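Local coordinates for Non-structural protein 3 (Porcine deltacoronavirus, PDB 6LN0) that is a multidomain replicase protein whose papain-like protease probably cleaves the viral polyprotein and whose macro domain probably binds ADP-ribose, at residues Thr382-Pro387 and Lys414-Ala419; Thr388-Lys393 and Tyr401-Lys406. All blocks are in the same frame, centred on the assembly; numbering follows the deposited sequence.

Contact 1 of 2, residues Thr382-Pro387 and Lys414-Ala419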
loop_
_atom_site.group_PDB
_atom_site.type_symbol
_atom_site.label_atom_id
_atom_site.label_comp_id
_atom_site.label_asym_id
_atom_site.label_seq_id
_atom_site.Cartn_x
_atom_site.Cartn_y
_atom_site.Cartn_z
ATOM N N THR A 382 7.500 -13.806 37.587
ATOM C CA THR A 382 7.888 -15.214 37.536
ATOM C C THR A 382 8.306 -15.711 38.909
ATOM O O THR A 382 9.192 -15.124 39.532
ATOM C CB THR A 382 9.025 -15.440 36.558
ATOM O OG1 THR A 382 8.693 -14.807 35.330
ATOM C CG2 THR A 382 9.213 -16.945 36.338
ATOM N N SER A 383 7.683 -16.796 39.363
ATOM C CA SER A 383 8.147 -17.527 40.539
ATOM C C SER A 383 7.919 -19.021 40.363
ATOM O O SER A 383 7.026 -19.452 39.627
ATOM C CB SER A 383 7.454 -17.087 41.831
ATOM O OG SER A 383 8.097 -17.660 42.977
ATOM N N ALA A 384 8.717 -19.797 41.096
ATOM C CA ALA A 384 8.621 -21.247 41.107
ATOM C C ALA A 384 7.542 -21.772 42.042
ATOM O O ALA A 384 7.286 -22.978 42.039
ATOM C CB ALA A 384 9.974 -21.837 41.493
ATOM N N ASP A 385 6.897 -20.915 42.830
ATOM C CA ASP A 385 5.926 -21.395 43.805
ATOM C C ASP A 385 4.652 -21.854 43.110
ATOM O O ASP A 385 4.455 -21.650 41.910
ATOM C CB ASP A 385 5.599 -20.309 44.828
ATOM C CG ASP A 385 6.843 -19.736 45.479
ATOM O OD1 ASP A 385 7.946 -19.922 44.916
ATOM O OD2 ASP A 385 6.728 -19.089 46.539
ATOM N N GLU A 386 3.767 -22.462 43.881
ATOM C CA GLU A 386 2.608 -22.984 43.186
ATOM C C GLU A 386 1.392 -22.101 43.422
ATOM O O GLU A 386 1.186 -21.596 44.533
ATOM C CB GLU A 386 2.284 -24.426 43.617
ATOM C CG GLU A 386 3.185 -25.487 42.958
ATOM C CD GLU A 386 2.544 -26.150 41.734
ATOM O OE1 GLU A 386 1.333 -25.924 41.497
ATOM O OE2 GLU A 386 3.259 -26.886 41.002
ATOM N N PRO A 387 0.579 -21.904 42.398
ATOM C CA PRO A 387 -0.611 -21.075 42.546
ATOM C C PRO A 387 -1.777 -21.876 43.098
ATOM O O PRO A 387 -1.843 -23.096 42.963
ATOM C CB PRO A 387 -0.891 -20.643 41.105
ATOM C CG PRO A 387 -0.506 -21.877 40.323
ATOM C CD PRO A 387 0.718 -22.428 41.030
ATOM N N LYS A 414 6.785 -29.557 37.346
ATOM C CA LYS A 414 7.158 -28.318 38.008
ATOM C C LYS A 414 7.474 -27.277 36.946
ATOM O O LYS A 414 8.213 -27.543 35.989
ATOM C CB LYS A 414 8.349 -28.515 38.952
ATOM C CG LYS A 414 9.704 -28.693 38.271
ATOM C CD LYS A 414 10.848 -28.134 39.110
ATOM C CE LYS A 414 12.021 -29.118 39.121
ATOM N NZ LYS A 414 13.153 -28.689 39.985
ATOM N N ALA A 415 6.879 -26.103 37.098
ATOM C CA ALA A 415 7.031 -25.048 36.117
ATOM C C ALA A 415 6.848 -23.727 36.831
ATOM O O ALA A 415 6.081 -23.625 37.790
ATOM C CB ALA A 415 6.016 -25.183 34.977
ATOM N N ASN A 416 7.576 -22.720 36.373
ATOM C CA ASN A 416 7.314 -21.378 36.858
ATOM C C ASN A 416 5.877 -20.981 36.544
ATOM O O ASN A 416 5.278 -21.434 35.563
ATOM C CB ASN A 416 8.311 -20.412 36.237
ATOM C CG ASN A 416 9.726 -20.753 36.619
ATOM O OD1 ASN A 416 9.982 -21.115 37.773
ATOM N ND2 ASN A 416 10.648 -20.677 35.671
ATOM N N VAL A 417 5.293 -20.190 37.419
ATOM C CA VAL A 417 4.029 -19.525 37.119
ATOM C C VAL A 417 4.369 -18.112 36.651
ATOM O O VAL A 417 5.320 -17.496 37.164
ATOM C CB VAL A 417 3.083 -19.537 38.340
ATOM C CG1 VAL A 417 3.626 -18.677 39.437
ATOM C CG2 VAL A 417 1.696 -19.054 37.951
ATOM N N VAL A 418 3.673 -17.636 35.616
ATOM C CA VAL A 418 3.974 -16.334 35.020
ATOM C C VAL A 418 2.793 -15.378 35.004
ATOM O O VAL A 418 2.980 -14.191 34.693
ATOM C CB VAL A 418 4.563 -16.465 33.597
ATOM C CG1 VAL A 418 5.911 -17.141 33.676
ATOM C CG2 VAL A 418 3.598 -17.203 32.657
ATOM N N ALA A 419 1.601 -15.824 35.369
ATOM C CA ALA A 419 0.497 -14.902 35.576
ATOM C C ALA A 419 -0.510 -15.595 36.477
ATOM O O ALA A 419 -0.686 -16.810 36.379
ATOM C CB ALA A 419 -0.153 -14.492 34.245
#
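Ser383 and Val417 form an antiparallel hydrogen-bonded pair where strand 376-383 ends against strand 416-423, in the large mixed sheet of the papain-like protease. The two bonds of the pair are unequal. Val417 N reaches Ser383 O at 2.9 Å, arriving nearly along the C=O axis (167° at the oxygen), whereas the return bond from Ser383 N to Val417 O is weak at 3.3 Å. Each carbonyl also receives a CA-H contact, Val417 O from Thr382 CA at 3.5 Å and Ser383 O from Asn416 CA, so both oxygens are doubly approached. On the face that carries Thr382 and Asn416, the methyl CG2 of Thr382 meets Asn416 CB at 3.6 Å. The CG of Asn416 sits beside its own backbone N (chi1 -62°), which puts OD1 beside Ala384, 3.6 Å from Ala384 CA. On the other face Val417 does the packing: its CG1 lies 3.5 Å from Ser383 O, and CG2 faces Pro387 CG at 4.3 Å as the chain bends round after Ser383. Pro353 touches Ser383, Asp385 and Val417 on this side. From the pair itself, Ser383 OG gives a weak bond to Asp385 OD1 (3.0 Å), linking it loosely to the following loop. This is an antiparallel pair inside the sheet, at the point where strand 376-383 gives way to a loop, consistent with the palm of coronavirus papain-like proteases.

Contact 2 of 2, residues Thr388-Lys393 and Tyr401-Lys406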
loop_
_atom_site.group_PDB
_atom_site.type_symbol
_atom_site.label_atom_id
_atom_site.label_comp_id
_atom_site.label_asym_id
_atom_site.label_seq_id
_atom_site.Cartn_x
_atom_site.Cartn_y
_atom_site.Cartn_z
ATOM N N THR A 388 -2.725 -21.153 43.696
ATOM C CA THR A 388 -3.949 -21.741 44.230
ATOM C C THR A 388 -5.203 -21.206 43.548
ATOM O O THR A 388 -6.313 -21.431 44.049
ATOM C CB THR A 388 -4.051 -21.498 45.738
ATOM O OG1 THR A 388 -4.358 -20.121 45.969
ATOM C CG2 THR A 388 -2.742 -21.852 46.446
ATOM N N GLY A 389 -5.055 -20.495 42.433
ATOM C CA GLY A 389 -6.176 -20.050 41.637
ATOM C C GLY A 389 -5.795 -20.053 40.171
ATOM O O GLY A 389 -4.722 -20.543 39.807
ATOM N N PRO A 390 -6.644 -19.496 39.307
ATOM C CA PRO A 390 -6.332 -19.467 37.862
ATOM C C PRO A 390 -4.972 -18.844 37.590
ATOM O O PRO A 390 -4.669 -17.744 38.053
ATOM C CB PRO A 390 -7.458 -18.617 37.264
ATOM C CG PRO A 390 -8.554 -18.645 38.270
ATOM C CD PRO A 390 -7.927 -18.848 39.627
ATOM N N ALA A 391 -4.137 -19.560 36.845
ATOM C CA ALA A 391 -2.766 -19.127 36.626
ATOM C C ALA A 391 -2.299 -19.565 35.242
ATOM O O ALA A 391 -3.020 -20.232 34.490
ATOM C CB ALA A 391 -1.829 -19.678 37.704
ATOM N N ILE A 392 -1.078 -19.168 34.907
ATOM C CA ILE A 392 -0.413 -19.618 33.696
ATOM C C ILE A 392 0.964 -20.123 34.093
ATOM O O ILE A 392 1.683 -19.466 34.852
ATOM C CB ILE A 392 -0.313 -18.497 32.637
ATOM C CG1 ILE A 392 -1.718 -18.128 32.119
ATOM C CG2 ILE A 392 0.553 -18.946 31.508
ATOM C CD1 ILE A 392 -1.753 -17.040 31.019
ATOM N N LYS A 393 1.315 -21.303 33.616
ATOM C CA LYS A 393 2.636 -21.858 33.849
ATOM C C LYS A 393 3.384 -21.960 32.525
ATOM O O LYS A 393 2.790 -22.186 31.460
ATOM C CB LYS A 393 2.562 -23.233 34.540
ATOM C CG LYS A 393 2.014 -23.219 35.975
ATOM C CD LYS A 393 2.669 -24.285 36.834
ATOM C CE LYS A 393 1.640 -25.106 37.620
ATOM N NZ LYS A 393 2.169 -26.467 38.012
ATOM N N TYR A 401 -2.738 -22.924 30.664
ATOM C CA TYR A 401 -3.584 -22.460 31.749
ATOM C C TYR A 401 -3.801 -23.580 32.759
ATOM O O TYR A 401 -3.952 -24.750 32.397
ATOM C CB TYR A 401 -4.926 -21.984 31.209
ATOM C CG TYR A 401 -5.935 -21.732 32.296
ATOM C CD1 TYR A 401 -5.657 -20.849 33.334
ATOM C CD2 TYR A 401 -7.165 -22.371 32.291
ATOM C CE1 TYR A 401 -6.578 -20.616 34.337
ATOM C CE2 TYR A 401 -8.093 -22.142 33.287
ATOM C CZ TYR A 401 -7.795 -21.263 34.310
ATOM O OH TYR A 401 -8.717 -21.032 35.308
ATOM N N THR A 402 -3.811 -23.216 34.030
ATOM C CA THR A 402 -4.171 -24.143 35.084
ATOM C C THR A 402 -5.011 -23.391 36.100
ATOM O O THR A 402 -4.599 -22.336 36.588
ATOM C CB THR A 402 -2.926 -24.756 35.745
ATOM O OG1 THR A 402 -3.303 -25.421 36.954
ATOM C CG2 THR A 402 -1.885 -23.692 36.065
ATOM N N ASN A 403 -6.207 -23.899 36.371
ATOM C CA ASN A 403 -6.921 -23.474 37.557
ATOM C C ASN A 403 -6.155 -23.966 38.781
ATOM O O ASN A 403 -5.297 -24.840 38.693
ATOM C CB ASN A 403 -8.355 -24.005 37.533
ATOM C CG ASN A 403 -9.339 -23.068 38.188
ATOM O OD1 ASN A 403 -9.173 -22.686 39.353
ATOM N ND2 ASN A 403 -10.377 -22.682 37.436
ATOM N N GLY A 404 -6.456 -23.395 39.932
ATOM C CA GLY A 404 -5.550 -23.544 41.069
ATOM C C GLY A 404 -5.243 -24.980 41.489
ATOM O O GLY A 404 -4.227 -25.236 42.146
ATOM N N LYS A 405 -6.108 -25.933 41.143
ATOM C CA LYS A 405 -6.197 -27.211 41.842
ATOM C C LYS A 405 -5.837 -28.364 40.916
ATOM O O LYS A 405 -6.704 -29.170 40.599
ATOM C CB LYS A 405 -7.651 -27.380 42.422
ATOM C CG LYS A 405 -8.289 -26.182 43.172
ATOM C CD LYS A 405 -7.337 -25.271 43.955
ATOM C CE LYS A 405 -6.515 -26.017 44.995
ATOM N NZ LYS A 405 -7.288 -26.426 46.184
ATOM N N LYS A 406 -4.552 -28.510 40.587
ATOM C CA LYS A 406 -4.175 -29.220 39.368
ATOM C C LYS A 406 -4.986 -28.589 38.227
ATOM O O LYS A 406 -4.641 -27.483 37.808
ATOM C CB LYS A 406 -4.386 -30.737 39.499
ATOM C CG LYS A 406 -3.506 -31.400 40.604
ATOM C CD LYS A 406 -4.287 -32.374 41.486
ATOM C CE LYS A 406 -5.034 -31.626 42.582
ATOM N NZ LYS A 406 -6.173 -32.425 43.108
#
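Ala391 and Thr402 form the hydrogen-bonded pair at the open end of the beta hairpin 391-395/398-402, whose second strand is an outermost strand of the sheet. Ala391 N donates to Thr402 O at 2.8 Å, and Thr402 N returns a straighter bond to Ala391 O at 3.1 Å (172° at the hydrogen). The second donor stands above the carbonyl plane of Ala391, 41° out of it, while the Tyr401 ring presents its edge to the same oxygen, with Tyr401 CD1 unusually close to Ala391 O at 2.9 Å. The ring is swung there with CG anti to the backbone N (chi1 169°). Its edge also meets Pro390, whose CB lies in the ring plane, 3.4 Å from Tyr401 OH. The backbone N of Asn403 sits above the rim of one ring face. Tyr401 OH has a weak hydrogen bond to Asn271, and helix 260-270 touches both Pro390 and Tyr401.

On the Ala391 and Thr402 face, Thr402 CG2 lies 3.9 Å from Lys393 CG, the two side chains crossing at a slant. Beyond the strands, Gly404 rests against the Thr388-Gly389 backbone, its CA 3.4 Å from Thr388 C; with no side chain on either glycine the two backbones come close. Asn403 OD1 accepts Gly404 N at 2.9 Å in its carbonyl plane, on a lone pair. Chemically, backbone hydrogen bonds carry the pairing, and the ring edge of Tyr401, probably slightly positive, may suit the carbonyl it touches.

In sequence, both segments of contact 2 fall between the two segments of contact 1, and the two centres lie about 10 Å apart. Strand 416-423 of contact 1 is the neighbour of strand 391-395 of contact 2, and probable hydrogen bonds join them: Ala419 O to Ile392 N and Val418 N to Ile392 O, each 2.8 Å. Ile392 thus spans the seam with its backbone, while Val417 CG2 packs against Ile392 O at 3.1 Å. From one contact to the other, Glu386 OE2 and Lys393 NZ form a salt bridge. Neither contact supplies a zinc ligand; of the four cysteines, Cys360 lies on strand 358-360, the outermost strand at the far end of the sheet from strand 398-402.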